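Local coordinates for hypothetical UPF0204 protein AF0625 (Archaeoglobus fulgidus, PDB 1YQE) that probably hydrolyses D-aminoacyl-tRNAs to free D-amino acids and tRNA, a zinc-dependent deacylation that counters the toxicity of mischarged tRNA, at residues L7-E12 / E63-Y68; N23-A28 / K39-D44; E241-D246 / N259-V264; H216-Y221 / V232-L237; P132-T137 / Y155-T160. All coordinates share one frame; numbering follows the deposited sequence.

Contact 1 of 5, residues L7-E12 / E63-Y68; sequences LVVCSE and EKLAKY
No flat group takes part where L65 meets L7 and V9; the aromatic ring in the segments is that of Y68, and one of its faces carries its neighbour K67, whose CG sits 4.1 Å above the plane over the ring centre. The contact itself is aliphatic and runs through a single methyl. L65 CD1 lies 3.9 Å from L7 CD2 and 4.0 Å from V9 CG2, reaching both residues on the same side of strand 6-11. The CA atoms of L7 and L65 are 9.6 Å apart, a gap filled by side chains. With L65 CG anti to the carbonyl carbon (chi1 -73°), the isobutyl group extends from the helix toward the strand. Strand 6-11 is an inner strand of the mixed eight-stranded sheet, bonded through its backbone to 47-51 and 73-81; helix 61-65 covers one face, while V8 and C10 turn to helix 15-24 on the other. F38, A49 and F71 also touch L65 in this apolar layer.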
# COMPACT_ATOMS: atom_id res chain seq x y z
N LEU A 7 7.49 -1.60 -11.16
CA LEU A 7 7.08 -2.97 -11.43
C LEU A 7 5.77 -3.36 -10.77
O LEU A 7 5.61 -3.22 -9.55
CB LEU A 7 8.18 -3.92 -10.95
CG LEU A 7 7.90 -5.43 -10.96
CD1 LEU A 7 7.66 -5.91 -12.38
CD2 LEU A 7 9.10 -6.16 -10.36
N VAL A 8 4.84 -3.84 -11.57
CA VAL A 8 3.54 -4.30 -11.07
C VAL A 8 3.67 -5.81 -10.94
O VAL A 8 4.09 -6.49 -11.87
CB VAL A 8 2.40 -3.95 -12.05
CG1 VAL A 8 1.08 -4.51 -11.54
CG2 VAL A 8 2.31 -2.44 -12.21
N VAL A 9 3.32 -6.33 -9.77
CA VAL A 9 3.42 -7.76 -9.50
C VAL A 9 2.06 -8.37 -9.18
O VAL A 9 1.32 -7.83 -8.37
CB VAL A 9 4.35 -8.03 -8.30
CG1 VAL A 9 4.33 -9.52 -7.93
CG2 VAL A 9 5.77 -7.58 -8.62
N CYS A 10 1.76 -9.50 -9.82
CA CYS A 10 0.49 -10.19 -9.58
C CYS A 10 0.70 -11.70 -9.47
O CYS A 10 1.76 -12.23 -9.82
CB CYS A 10 -0.51 -9.89 -10.70
SG CYS A 10 -0.03 -10.45 -12.34
N SER A 11 -0.32 -12.39 -8.97
CA SER A 11 -0.27 -13.84 -8.80
C SER A 11 -1.04 -14.52 -9.93
O SER A 11 -2.13 -14.10 -10.30
CB SER A 11 -0.88 -14.23 -7.45
OG SER A 11 -0.79 -15.62 -7.23
N GLU A 12 -0.46 -15.58 -10.48
CA GLU A 12 -1.09 -16.32 -11.57
C GLU A 12 -2.46 -16.87 -11.19
O GLU A 12 -3.34 -16.98 -12.04
CB GLU A 12 -0.16 -17.45 -12.03
CG GLU A 12 1.02 -16.95 -12.87
CD GLU A 12 2.01 -18.05 -13.23
OE1 GLU A 12 1.57 -19.12 -13.71
OE2 GLU A 12 3.22 -17.82 -13.05
N GLU A 63 13.98 -9.34 -4.31
CA GLU A 63 15.36 -9.75 -4.56
C GLU A 63 15.41 -10.74 -5.71
O GLU A 63 16.31 -10.68 -6.55
CB GLU A 63 15.97 -10.41 -3.32
CG GLU A 63 15.93 -9.57 -2.05
CD GLU A 63 16.60 -10.27 -0.88
OE1 GLU A 63 16.35 -11.48 -0.68
OE2 GLU A 63 17.37 -9.61 -0.15
N LYS A 64 14.43 -11.65 -5.75
CA LYS A 64 14.35 -12.66 -6.80
C LYS A 64 14.12 -12.03 -8.17
O LYS A 64 14.78 -12.39 -9.15
CB LYS A 64 13.22 -13.63 -6.49
CG LYS A 64 13.39 -14.38 -5.18
CD LYS A 64 12.20 -15.27 -4.88
CE LYS A 64 12.41 -16.02 -3.57
NZ LYS A 64 11.28 -16.92 -3.26
N LEU A 65 13.19 -11.09 -8.24
CA LEU A 65 12.88 -10.43 -9.50
C LEU A 65 13.99 -9.49 -9.96
O LEU A 65 14.21 -9.32 -11.16
CB LEU A 65 11.57 -9.65 -9.36
CG LEU A 65 10.29 -10.49 -9.32
CD1 LEU A 65 9.14 -9.68 -8.72
CD2 LEU A 65 9.95 -10.95 -10.72
N ALA A 66 14.71 -8.90 -9.01
CA ALA A 66 15.79 -7.96 -9.32
C ALA A 66 16.96 -8.61 -10.04
O ALA A 66 17.90 -7.93 -10.46
CB ALA A 66 16.27 -7.28 -8.05
N LYS A 67 16.93 -9.93 -10.16
CA LYS A 67 17.99 -10.64 -10.85
C LYS A 67 17.80 -10.49 -12.36
O LYS A 67 18.77 -10.51 -13.12
CB LYS A 67 17.95 -12.13 -10.48
CG LYS A 67 18.92 -13.00 -11.26
CD LYS A 67 18.75 -14.47 -10.88
CE LYS A 67 19.53 -15.39 -11.81
NZ LYS A 67 19.28 -16.83 -11.48
N TYR A 68 16.56 -10.30 -12.78
CA TYR A 68 16.25 -10.18 -14.20
C TYR A 68 15.93 -8.78 -14.70
O TYR A 68 16.06 -8.51 -15.90
CB TYR A 68 15.09 -11.12 -14.54
CG TYR A 68 15.23 -12.49 -13.93
CD1 TYR A 68 14.49 -12.85 -12.80
CD2 TYR A 68 16.10 -13.43 -14.47
CE1 TYR A 68 14.62 -14.12 -12.23
CE2 TYR A 68 16.24 -14.70 -13.91
CZ TYR A 68 15.50 -15.04 -12.79
OH TYR A 68 15.62 -16.30 -12.24

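Contact 2 of 5, residues N23-A28 / K39-D44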
# COMPACT_ATOMS: atom_id res chain seq x y z
N ASN A 23 -5.59 -5.52 -18.20
CA ASN A 23 -5.84 -4.12 -18.54
C ASN A 23 -4.54 -3.34 -18.68
O ASN A 23 -4.40 -2.51 -19.58
CB ASN A 23 -6.74 -3.48 -17.48
CG ASN A 23 -8.18 -3.95 -17.59
OD1 ASN A 23 -8.88 -3.64 -18.56
ND2 ASN A 23 -8.64 -4.72 -16.60
N LEU A 24 -3.59 -3.61 -17.79
CA LEU A 24 -2.28 -2.96 -17.80
C LEU A 24 -1.53 -3.28 -19.10
O LEU A 24 -0.76 -2.47 -19.61
CB LEU A 24 -1.46 -3.43 -16.60
CG LEU A 24 -1.11 -2.49 -15.43
CD1 LEU A 24 -2.20 -1.47 -15.18
CD2 LEU A 24 -0.87 -3.33 -14.18
N LEU A 25 -1.77 -4.48 -19.62
CA LEU A 25 -1.12 -4.93 -20.85
C LEU A 25 -1.52 -4.16 -22.10
O LEU A 25 -0.81 -4.21 -23.11
CB LEU A 25 -1.40 -6.42 -21.06
CG LEU A 25 -0.69 -7.39 -20.10
CD1 LEU A 25 -1.29 -8.79 -20.24
CD2 LEU A 25 0.80 -7.39 -20.41
N THR A 26 -2.65 -3.46 -22.06
CA THR A 26 -3.09 -2.70 -23.22
C THR A 26 -2.59 -1.26 -23.19
O THR A 26 -2.73 -0.52 -24.17
CB THR A 26 -4.63 -2.66 -23.32
OG1 THR A 26 -5.16 -1.97 -22.18
CG2 THR A 26 -5.19 -4.07 -23.35
N PHE A 27 -1.98 -0.87 -22.08
CA PHE A 27 -1.47 0.49 -21.91
C PHE A 27 -0.13 0.75 -22.58
O PHE A 27 0.30 1.90 -22.67
CB PHE A 27 -1.37 0.82 -20.42
CG PHE A 27 -2.69 0.80 -19.70
CD1 PHE A 27 -2.74 0.87 -18.31
CD2 PHE A 27 -3.89 0.74 -20.40
CE1 PHE A 27 -3.95 0.87 -17.64
CE2 PHE A 27 -5.11 0.74 -19.74
CZ PHE A 27 -5.14 0.81 -18.35
N ALA A 28 0.53 -0.30 -23.04
CA ALA A 28 1.82 -0.16 -23.70
C ALA A 28 2.16 -1.39 -24.53
O ALA A 28 1.46 -2.40 -24.47
CB ALA A 28 2.91 0.08 -22.66
N LYS A 39 6.97 -14.83 -15.10
CA LYS A 39 6.54 -14.48 -16.44
C LYS A 39 6.65 -12.96 -16.42
O LYS A 39 5.89 -12.28 -15.74
CB LYS A 39 5.08 -14.90 -16.67
CG LYS A 39 4.84 -16.40 -16.61
CD LYS A 39 3.36 -16.74 -16.76
CE LYS A 39 2.82 -16.36 -18.12
NZ LYS A 39 3.54 -17.07 -19.21
N LEU A 40 7.62 -12.43 -17.16
CA LEU A 40 7.83 -10.99 -17.19
C LEU A 40 7.29 -10.36 -18.46
O LEU A 40 7.40 -10.94 -19.54
CB LEU A 40 9.33 -10.68 -17.08
CG LEU A 40 10.12 -11.32 -15.94
CD1 LEU A 40 11.58 -10.91 -16.07
CD2 LEU A 40 9.56 -10.89 -14.59
N TYR A 41 6.70 -9.18 -18.32
CA TYR A 41 6.17 -8.45 -19.46
C TYR A 41 6.91 -7.12 -19.46
O TYR A 41 6.82 -6.35 -18.50
CB TYR A 41 4.66 -8.22 -19.30
CG TYR A 41 3.87 -9.50 -19.15
CD1 TYR A 41 3.79 -10.15 -17.92
CD2 TYR A 41 3.21 -10.07 -20.25
CE1 TYR A 41 3.08 -11.35 -17.78
CE2 TYR A 41 2.50 -11.27 -20.12
CZ TYR A 41 2.44 -11.90 -18.88
OH TYR A 41 1.74 -13.08 -18.74
N LEU A 42 7.66 -6.87 -20.53
CA LEU A 42 8.46 -5.66 -20.62
C LEU A 42 7.98 -4.64 -21.65
O LEU A 42 7.42 -4.99 -22.69
CB LEU A 42 9.91 -6.03 -20.94
CG LEU A 42 10.52 -7.13 -20.08
CD1 LEU A 42 11.84 -7.58 -20.69
CD2 LEU A 42 10.71 -6.63 -18.67
N SER A 43 8.22 -3.37 -21.33
CA SER A 43 7.86 -2.25 -22.19
C SER A 43 8.76 -1.11 -21.75
O SER A 43 9.50 -1.24 -20.78
CB SER A 43 6.39 -1.87 -22.01
OG SER A 43 6.16 -1.30 -20.74
N ASP A 44 8.71 0.01 -22.47
CA ASP A 44 9.53 1.16 -22.12
C ASP A 44 8.79 2.09 -21.15
O ASP A 44 9.30 3.15 -20.79
CB ASP A 44 9.92 1.94 -23.37
CG ASP A 44 8.73 2.31 -24.22
OD1 ASP A 44 7.73 2.81 -23.67
OD2 ASP A 44 8.80 2.12 -25.46
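L25 and Y41 meet through one methyl: L25 CD2 approaches Y41 CD2 to 3.6 Å and Y41 CG to 3.9 Å, lying obliquely to the ring. Both side chains have CG anti to the carbonyl carbon, chi1 being -72° in L25 and -58° in Y41, and this sends the leucine branch outward to the base of the phenol ring. Further along, A28 CB rests 4.0 Å from both CB and OG of S43. L25 lies within a type I beta turn from L24 to F27, and A28 directly follows it. T26 OG1 donates to N23 O at 2.8 Å, with a C=O...donor angle of 142° and the donor tilted somewhat out of the carbonyl plane; T26 N uses the same oxygen, which also lies over one face of the F27 ring. The polar ends in 39-44 are engaged elsewhere, Y41 OH with E50 OE2 and S43 OG with F46 O. Segments 23-28 and 39-44 are therefore held together by van der Waals packing, while hydrogen bonding is settled within each side's own surroundings.

Contact 3 of 5, residues E241-D246 / N259-V264; sequences EYIIID and NEAAEV
I243 reaches A261 and A262 because its longer branch is stretched out toward the helix: CG1 stands anti to the carbonyl carbon (chi1 -66°), and CD1 then continues trans to CA (chi2 177°). This terminal methyl makes the whole contact. It lies 4.2 Å from A261 CB and 4.2 Å from A262 CB, and comes slightly closer to the helix backbone, 4.0 Å from A262 N and 4.1 Å from A262 CA. The two alanines are consecutive, so CD1 settles against a part of the helix surface where short side chains leave the main chain accessible to a methyl. That explains how the backbones come as near as 7.1 Å between the CA atoms of I243 and A262. The helix is regular here, E263 N bonding to N259 O at 3.0 Å. Around the contact, I243 also touches V194 and V235, A261 touches L231 and V232 of helix 228-238, and A262 touches V269. Y242 and I244, on the other side of the strand, pack against F212 and I206. Strand 242-245 and helix 252-265 are the first two elements of a beta-alpha-beta unit completed by strand 268-271. With helices on both faces of its four parallel strands, the region is consistent with a doubly wound, Rossmann-like alpha/beta fold.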
# COMPACT_ATOMS: atom_id res chain seq x y z
N GLU A 241 8.04 12.16 8.24
CA GLU A 241 8.48 13.30 9.03
C GLU A 241 7.43 13.57 10.10
O GLU A 241 7.54 14.52 10.87
CB GLU A 241 8.63 14.55 8.15
CG GLU A 241 9.84 14.54 7.22
CD GLU A 241 11.15 14.30 7.96
OE1 GLU A 241 11.33 14.87 9.06
OE2 GLU A 241 12.00 13.55 7.44
N TYR A 242 6.42 12.70 10.16
CA TYR A 242 5.33 12.88 11.12
C TYR A 242 4.69 11.57 11.55
O TYR A 242 4.81 10.55 10.88
CB TYR A 242 4.19 13.69 10.49
CG TYR A 242 4.54 15.04 9.93
CD1 TYR A 242 4.53 16.17 10.75
CD2 TYR A 242 4.87 15.19 8.59
CE1 TYR A 242 4.83 17.42 10.23
CE2 TYR A 242 5.18 16.44 8.06
CZ TYR A 242 5.15 17.55 8.88
OH TYR A 242 5.43 18.79 8.37
N ILE A 243 4.01 11.63 12.69
CA ILE A 243 3.23 10.50 13.19
C ILE A 243 1.87 11.14 13.40
O ILE A 243 1.76 12.15 14.09
CB ILE A 243 3.70 9.96 14.56
CG1 ILE A 243 5.10 9.36 14.45
CG2 ILE A 243 2.73 8.87 15.04
CD1 ILE A 243 5.67 8.87 15.76
N ILE A 244 0.84 10.59 12.77
CA ILE A 244 -0.51 11.12 12.95
C ILE A 244 -1.26 10.14 13.84
O ILE A 244 -1.18 8.93 13.63
CB ILE A 244 -1.25 11.25 11.60
CG1 ILE A 244 -0.59 12.33 10.75
CG2 ILE A 244 -2.71 11.60 11.84
CD1 ILE A 244 -1.09 12.37 9.32
N ILE A 245 -1.99 10.66 14.82
CA ILE A 245 -2.75 9.80 15.72
C ILE A 245 -4.24 10.00 15.54
O ILE A 245 -4.70 11.10 15.22
CB ILE A 245 -2.41 10.06 17.21
CG1 ILE A 245 -2.64 11.54 17.54
CG2 ILE A 245 -0.97 9.63 17.50
CD1 ILE A 245 -2.49 11.86 19.02
N ASP A 246 -4.99 8.92 15.72
CA ASP A 246 -6.45 8.98 15.63
C ASP A 246 -6.79 9.27 17.09
O ASP A 246 -6.95 8.36 17.89
CB ASP A 246 -7.01 7.62 15.22
CG ASP A 246 -8.53 7.62 15.10
OD1 ASP A 246 -9.18 8.31 15.91
OD2 ASP A 246 -9.06 6.91 14.22
N ASN A 259 4.92 9.40 21.49
CA ASN A 259 5.74 10.57 21.82
C ASN A 259 7.20 10.17 21.97
O ASN A 259 8.10 10.91 21.59
CB ASN A 259 5.23 11.23 23.10
CG ASN A 259 3.97 12.04 22.87
OD1 ASN A 259 3.35 12.53 23.82
ND2 ASN A 259 3.59 12.20 21.61
N GLU A 260 7.43 8.99 22.53
CA GLU A 260 8.79 8.49 22.70
C GLU A 260 9.43 8.34 21.32
O GLU A 260 10.53 8.84 21.07
CB GLU A 260 8.79 7.12 23.40
CG GLU A 260 8.36 7.14 24.86
CD GLU A 260 8.40 5.76 25.51
OE1 GLU A 260 7.61 4.87 25.13
OE2 GLU A 260 9.24 5.55 26.41
N ALA A 261 8.71 7.67 20.42
CA ALA A 261 9.17 7.44 19.06
C ALA A 261 9.40 8.74 18.30
O ALA A 261 10.38 8.89 17.58
CB ALA A 261 8.16 6.56 18.31
N ALA A 262 8.47 9.68 18.47
CA ALA A 262 8.59 10.97 17.80
C ALA A 262 9.89 11.67 18.21
O ALA A 262 10.61 12.20 17.36
CB ALA A 262 7.39 11.85 18.13
N GLU A 263 10.19 11.65 19.51
CA GLU A 263 11.39 12.29 20.02
C GLU A 263 12.66 11.62 19.49
O GLU A 263 13.58 12.30 19.02
CB GLU A 263 11.41 12.26 21.56
CG GLU A 263 10.23 12.95 22.22
CD GLU A 263 10.35 13.02 23.75
OE1 GLU A 263 10.53 11.96 24.39
OE2 GLU A 263 10.27 14.14 24.30
N VAL A 264 12.72 10.30 19.57
CA VAL A 264 13.89 9.56 19.11
C VAL A 264 14.15 9.70 17.62
O VAL A 264 15.31 9.79 17.20
CB VAL A 264 13.77 8.06 19.46
CG1 VAL A 264 14.96 7.30 18.90
CG2 VAL A 264 13.70 7.89 20.98

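Contact 4 of 5, residues H216-Y221 / V232-L237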
# COMPACT_ATOMS: atom_id res chain seq x y z
N HIS A 216 3.25 3.44 6.84
CA HIS A 216 2.62 2.37 7.60
C HIS A 216 1.52 2.96 8.48
O HIS A 216 1.51 4.17 8.74
CB HIS A 216 3.66 1.63 8.45
CG HIS A 216 4.44 0.62 7.67
ND1 HIS A 216 3.88 -0.55 7.21
CD2 HIS A 216 5.71 0.63 7.22
CE1 HIS A 216 4.77 -1.22 6.51
NE2 HIS A 216 5.90 -0.52 6.49
N ASN A 217 0.59 2.11 8.89
CA ASN A 217 -0.53 2.50 9.73
C ASN A 217 -0.79 1.34 10.67
O ASN A 217 -0.84 0.19 10.24
CB ASN A 217 -1.79 2.75 8.89
CG ASN A 217 -1.92 4.19 8.45
OD1 ASN A 217 -1.90 5.10 9.27
ND2 ASN A 217 -2.08 4.40 7.14
N PHE A 218 -0.96 1.63 11.96
CA PHE A 218 -1.19 0.57 12.93
C PHE A 218 -2.54 0.70 13.64
O PHE A 218 -2.83 1.71 14.29
CB PHE A 218 -0.04 0.56 13.93
CG PHE A 218 1.30 0.38 13.27
CD1 PHE A 218 1.61 -0.81 12.61
CD2 PHE A 218 2.23 1.41 13.26
CE1 PHE A 218 2.82 -0.96 11.95
CE2 PHE A 218 3.45 1.26 12.60
CZ PHE A 218 3.74 0.08 11.94
N ALA A 219 -3.36 -0.33 13.49
CA ALA A 219 -4.69 -0.37 14.08
C ALA A 219 -4.66 -0.47 15.60
O ALA A 219 -3.66 -0.87 16.19
CB ALA A 219 -5.47 -1.54 13.52
N LYS A 220 -5.78 -0.10 16.21
CA LYS A 220 -5.90 -0.16 17.66
C LYS A 220 -5.61 -1.56 18.20
O LYS A 220 -5.13 -1.69 19.33
CB LYS A 220 -7.31 0.28 18.08
CG LYS A 220 -7.70 -0.09 19.50
CD LYS A 220 -8.93 0.66 19.98
CE LYS A 220 -9.64 -0.10 21.09
NZ LYS A 220 -8.70 -0.56 22.15
N TYR A 221 -5.88 -2.61 17.42
CA TYR A 221 -5.62 -3.96 17.92
C TYR A 221 -4.13 -4.28 18.07
O TYR A 221 -3.76 -5.31 18.64
CB TYR A 221 -6.32 -5.03 17.04
CG TYR A 221 -5.81 -5.20 15.63
CD1 TYR A 221 -4.57 -5.80 15.39
CD2 TYR A 221 -6.56 -4.79 14.53
CE1 TYR A 221 -4.09 -5.98 14.09
CE2 TYR A 221 -6.09 -4.96 13.22
CZ TYR A 221 -4.86 -5.56 13.01
OH TYR A 221 -4.37 -5.74 11.73
N VAL A 232 9.77 3.69 15.70
CA VAL A 232 10.89 4.41 15.10
C VAL A 232 11.30 3.72 13.81
O VAL A 232 11.61 4.38 12.81
CB VAL A 232 12.11 4.46 16.06
CG1 VAL A 232 13.36 4.89 15.29
CG2 VAL A 232 11.83 5.44 17.19
N LYS A 233 11.28 2.39 13.82
CA LYS A 233 11.62 1.61 12.64
C LYS A 233 10.63 1.89 11.51
O LYS A 233 11.01 2.00 10.35
CB LYS A 233 11.60 0.11 12.94
CG LYS A 233 11.68 -0.75 11.68
CD LYS A 233 11.13 -2.16 11.87
CE LYS A 233 12.04 -3.03 12.72
NZ LYS A 233 11.59 -4.46 12.71
N ALA A 234 9.35 1.99 11.86
CA ALA A 234 8.31 2.26 10.88
C ALA A 234 8.49 3.65 10.27
O ALA A 234 8.40 3.82 9.05
CB ALA A 234 6.93 2.17 11.54
N VAL A 235 8.74 4.64 11.12
CA VAL A 235 8.94 6.01 10.66
C VAL A 235 10.13 6.12 9.71
O VAL A 235 10.02 6.69 8.63
CB VAL A 235 9.13 6.97 11.87
CG1 VAL A 235 9.79 8.27 11.43
CG2 VAL A 235 7.78 7.26 12.49
N LYS A 236 11.27 5.57 10.12
CA LYS A 236 12.47 5.64 9.29
C LYS A 236 12.28 4.88 7.98
O LYS A 236 12.73 5.33 6.92
CB LYS A 236 13.68 5.09 10.05
CG LYS A 236 14.07 5.93 11.25
CD LYS A 236 15.23 5.31 12.02
CE LYS A 236 16.52 5.31 11.22
NZ LYS A 236 17.65 4.76 12.01
N LEU A 237 11.61 3.74 8.05
CA LEU A 237 11.36 2.92 6.87
C LEU A 237 10.43 3.67 5.91
O LEU A 237 10.62 3.63 4.69
CB LEU A 237 10.72 1.59 7.30
CG LEU A 237 10.71 0.45 6.28
CD1 LEU A 237 12.14 0.09 5.91
CD2 LEU A 237 9.98 -0.75 6.87
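A234, H216 and F218 bury the most surface where helix 228-238 lies on strand 212-218, the outermost strand on one side of the parallel alpha/beta sheet. The helix belongs to the crossover that leads from this strand past 189-194 to strand 242-245, and V235 accordingly rests on V192. A234 is central: its CA is 6.6 Å from that of H216, and its CB meets the F218 ring at the edge, in the ring plane, 3.7 Å from CE2 and 3.8 Å from CZ. The phenyl ring thus presents its rim, not a face, to the alanine methyl, while L231 and V192 give it further apolar neighbours. H216 and F218 both point toward the helix, as alternate residues of a strand do; N217 between them faces the other way, where its OD1 bonds to Q203 NE2. With CG anti to the carbonyl carbon (chi1 -81°), the imidazole of H216 leans beside the helix toward L237. Both ring nitrogens have partners in other parts of the chain, ND1 bonding to T141 OG1 and NE2 to A110 O, two bonds that fix the rotation of this buried ring. Since a carbonyl can only accept, NE2 donates. Across the contact the same nitrogen lies 4.1 Å from L237 CD2, the methyl approaching the ring obliquely.

Contact 5 of 5, residues P132-T137 / Y155-T160; sequences PEFEFT and YEIGST
F134 leads into strand 135-138 with extended backbone angles, and opposite it I157 and G158 lie near the end of strand 152-159, which runs in the opposite direction. The two strands are not neighbours: 88-92 lies between them, so the CA atoms of F134 and G158 stay 9.1 Å apart and side-chain reach must close the gap. The peptide joining G158 to S159 is cis, and T160 then takes the N-cap position of the following helix. Across the contact, the ring of F134 supplies one atom, CE2. It lies 3.7 Å from G158 O and 4.1 Å from I157 CG2, both placed obliquely to the ring. I157 has CG2 anti to its amide nitrogen, with CG1 beside that nitrogen (chi1 -61°), and it is the short branch that meets the phenyl group. E133 CD occupies the edge of the same ring, in its plane. These strands form the end of the mixed eight-stranded sheet, 135-138 being outermost, and F89 of the intervening strand meets F134 with the ring planes at about 30°. On the other side of strand 152-159 from I157, E156 touches the bound pyrophosphate, and its OE1 lies close to E139 OE2, a pairing of like charges.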
# COMPACT_ATOMS: atom_id res chain seq x y z
N PRO A 132 -20.09 3.56 -8.89
CA PRO A 132 -20.83 4.09 -7.75
C PRO A 132 -21.05 3.13 -6.58
O PRO A 132 -21.11 3.56 -5.43
CB PRO A 132 -22.15 4.54 -8.37
CG PRO A 132 -21.76 4.91 -9.76
CD PRO A 132 -20.85 3.76 -10.14
N GLU A 133 -21.16 1.84 -6.88
CA GLU A 133 -21.40 0.84 -5.83
C GLU A 133 -20.13 0.54 -5.04
O GLU A 133 -20.17 -0.16 -4.03
CB GLU A 133 -21.96 -0.46 -6.43
CG GLU A 133 -20.93 -1.33 -7.13
CD GLU A 133 -20.64 -0.90 -8.57
OE1 GLU A 133 -20.67 0.32 -8.85
OE2 GLU A 133 -20.36 -1.79 -9.40
N PHE A 134 -18.99 1.05 -5.51
CA PHE A 134 -17.72 0.83 -4.84
C PHE A 134 -17.29 2.01 -3.98
O PHE A 134 -17.65 3.15 -4.24
CB PHE A 134 -16.61 0.55 -5.85
CG PHE A 134 -16.50 -0.88 -6.26
CD1 PHE A 134 -17.46 -1.46 -7.08
CD2 PHE A 134 -15.43 -1.66 -5.83
CE1 PHE A 134 -17.37 -2.80 -7.46
CE2 PHE A 134 -15.33 -3.00 -6.20
CZ PHE A 134 -16.30 -3.57 -7.02
N GLU A 135 -16.51 1.71 -2.95
CA GLU A 135 -16.02 2.73 -2.05
C GLU A 135 -14.53 2.53 -1.87
O GLU A 135 -14.04 1.40 -1.95
CB GLU A 135 -16.74 2.62 -0.70
CG GLU A 135 -16.38 3.70 0.30
CD GLU A 135 -17.16 3.57 1.59
OE1 GLU A 135 -18.41 3.62 1.54
OE2 GLU A 135 -16.53 3.41 2.66
N PHE A 136 -13.79 3.61 -1.65
CA PHE A 136 -12.36 3.48 -1.43
C PHE A 136 -12.04 3.54 0.05
O PHE A 136 -12.70 4.26 0.81
CB PHE A 136 -11.57 4.60 -2.10
CG PHE A 136 -10.15 4.70 -1.59
CD1 PHE A 136 -9.21 3.73 -1.94
CD2 PHE A 136 -9.79 5.69 -0.69
CE1 PHE A 136 -7.94 3.74 -1.38
CE2 PHE A 136 -8.52 5.71 -0.12
CZ PHE A 136 -7.59 4.73 -0.47
N THR A 137 -11.02 2.80 0.46
CA THR A 137 -10.61 2.81 1.85
C THR A 137 -9.19 2.31 1.99
O THR A 137 -8.72 1.46 1.23
CB THR A 137 -11.53 1.94 2.73
OG1 THR A 137 -11.22 2.16 4.11
CG2 THR A 137 -11.34 0.46 2.42
N TYR A 155 -2.39 -2.87 -4.00
CA TYR A 155 -3.53 -2.18 -4.60
C TYR A 155 -4.52 -3.29 -4.89
O TYR A 155 -4.27 -4.14 -5.74
CB TYR A 155 -3.07 -1.48 -5.88
CG TYR A 155 -1.90 -0.55 -5.63
CD1 TYR A 155 -0.60 -1.05 -5.47
CD2 TYR A 155 -2.10 0.81 -5.47
CE1 TYR A 155 0.46 -0.19 -5.15
CE2 TYR A 155 -1.06 1.67 -5.16
CZ TYR A 155 0.22 1.17 -4.99
OH TYR A 155 1.23 2.04 -4.67
N GLU A 156 -5.65 -3.29 -4.18
CA GLU A 156 -6.60 -4.37 -4.32
C GLU A 156 -8.05 -4.01 -4.62
O GLU A 156 -8.45 -2.84 -4.59
CB GLU A 156 -6.56 -5.22 -3.04
CG GLU A 156 -5.16 -5.42 -2.50
CD GLU A 156 -5.12 -6.17 -1.17
OE1 GLU A 156 -6.09 -6.06 -0.38
OE2 GLU A 156 -4.11 -6.86 -0.92
N ILE A 157 -8.83 -5.05 -4.89
CA ILE A 157 -10.25 -4.96 -5.17
C ILE A 157 -10.93 -5.94 -4.22
O ILE A 157 -10.59 -7.13 -4.21
CB ILE A 157 -10.58 -5.41 -6.60
CG1 ILE A 157 -9.86 -4.52 -7.61
CG2 ILE A 157 -12.08 -5.38 -6.83
CD1 ILE A 157 -10.07 -4.94 -9.05
N GLY A 158 -11.82 -5.47 -3.38
CA GLY A 158 -12.71 -6.50 -2.87
C GLY A 158 -14.19 -6.19 -2.74
O GLY A 158 -14.71 -5.24 -3.32
N SER A 159 -14.61 -7.41 -2.01
CA SER A 159 -14.14 -8.27 -0.92
C SER A 159 -14.41 -9.74 -1.19
O SER A 159 -13.95 -10.61 -0.45
CB SER A 159 -14.82 -7.88 0.40
OG SER A 159 -14.37 -6.61 0.85
N THR A 160 -15.15 -10.02 -2.26
CA THR A 160 -15.46 -11.40 -2.62
C THR A 160 -15.20 -11.66 -4.10
O THR A 160 -14.80 -10.76 -4.84
CB THR A 160 -16.94 -11.74 -2.34
OG1 THR A 160 -17.77 -11.22 -3.40
CG2 THR A 160 -17.38 -11.13 -1.01

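The contacts fall into two groups. Contacts 1, 2 and 5 reach the mixed sheet, and contacts 3 and 4 the four-stranded parallel sheet. Contacts 1 and 2 touch, V8 CG1 packing on L24 CD2 at 3.5 Å and L65 CD2 on L40 CD2 at 3.9 Å. Contacts 3 and 4, with centres 10 Å apart, join through I243 CG1 and V235 CG2 at 3.9 Å. Contacts 1 and 3 lie on opposite sides of the chain's centre, their centres 33 Å apart. Contact 5 comes within about 7 Å of contact 1 and 9 Å of contact 4 by nearest atoms. It holds E156 of the pyrophosphate pocket; the side chains of V9 and H216 each lie about 13 Å from that ligand.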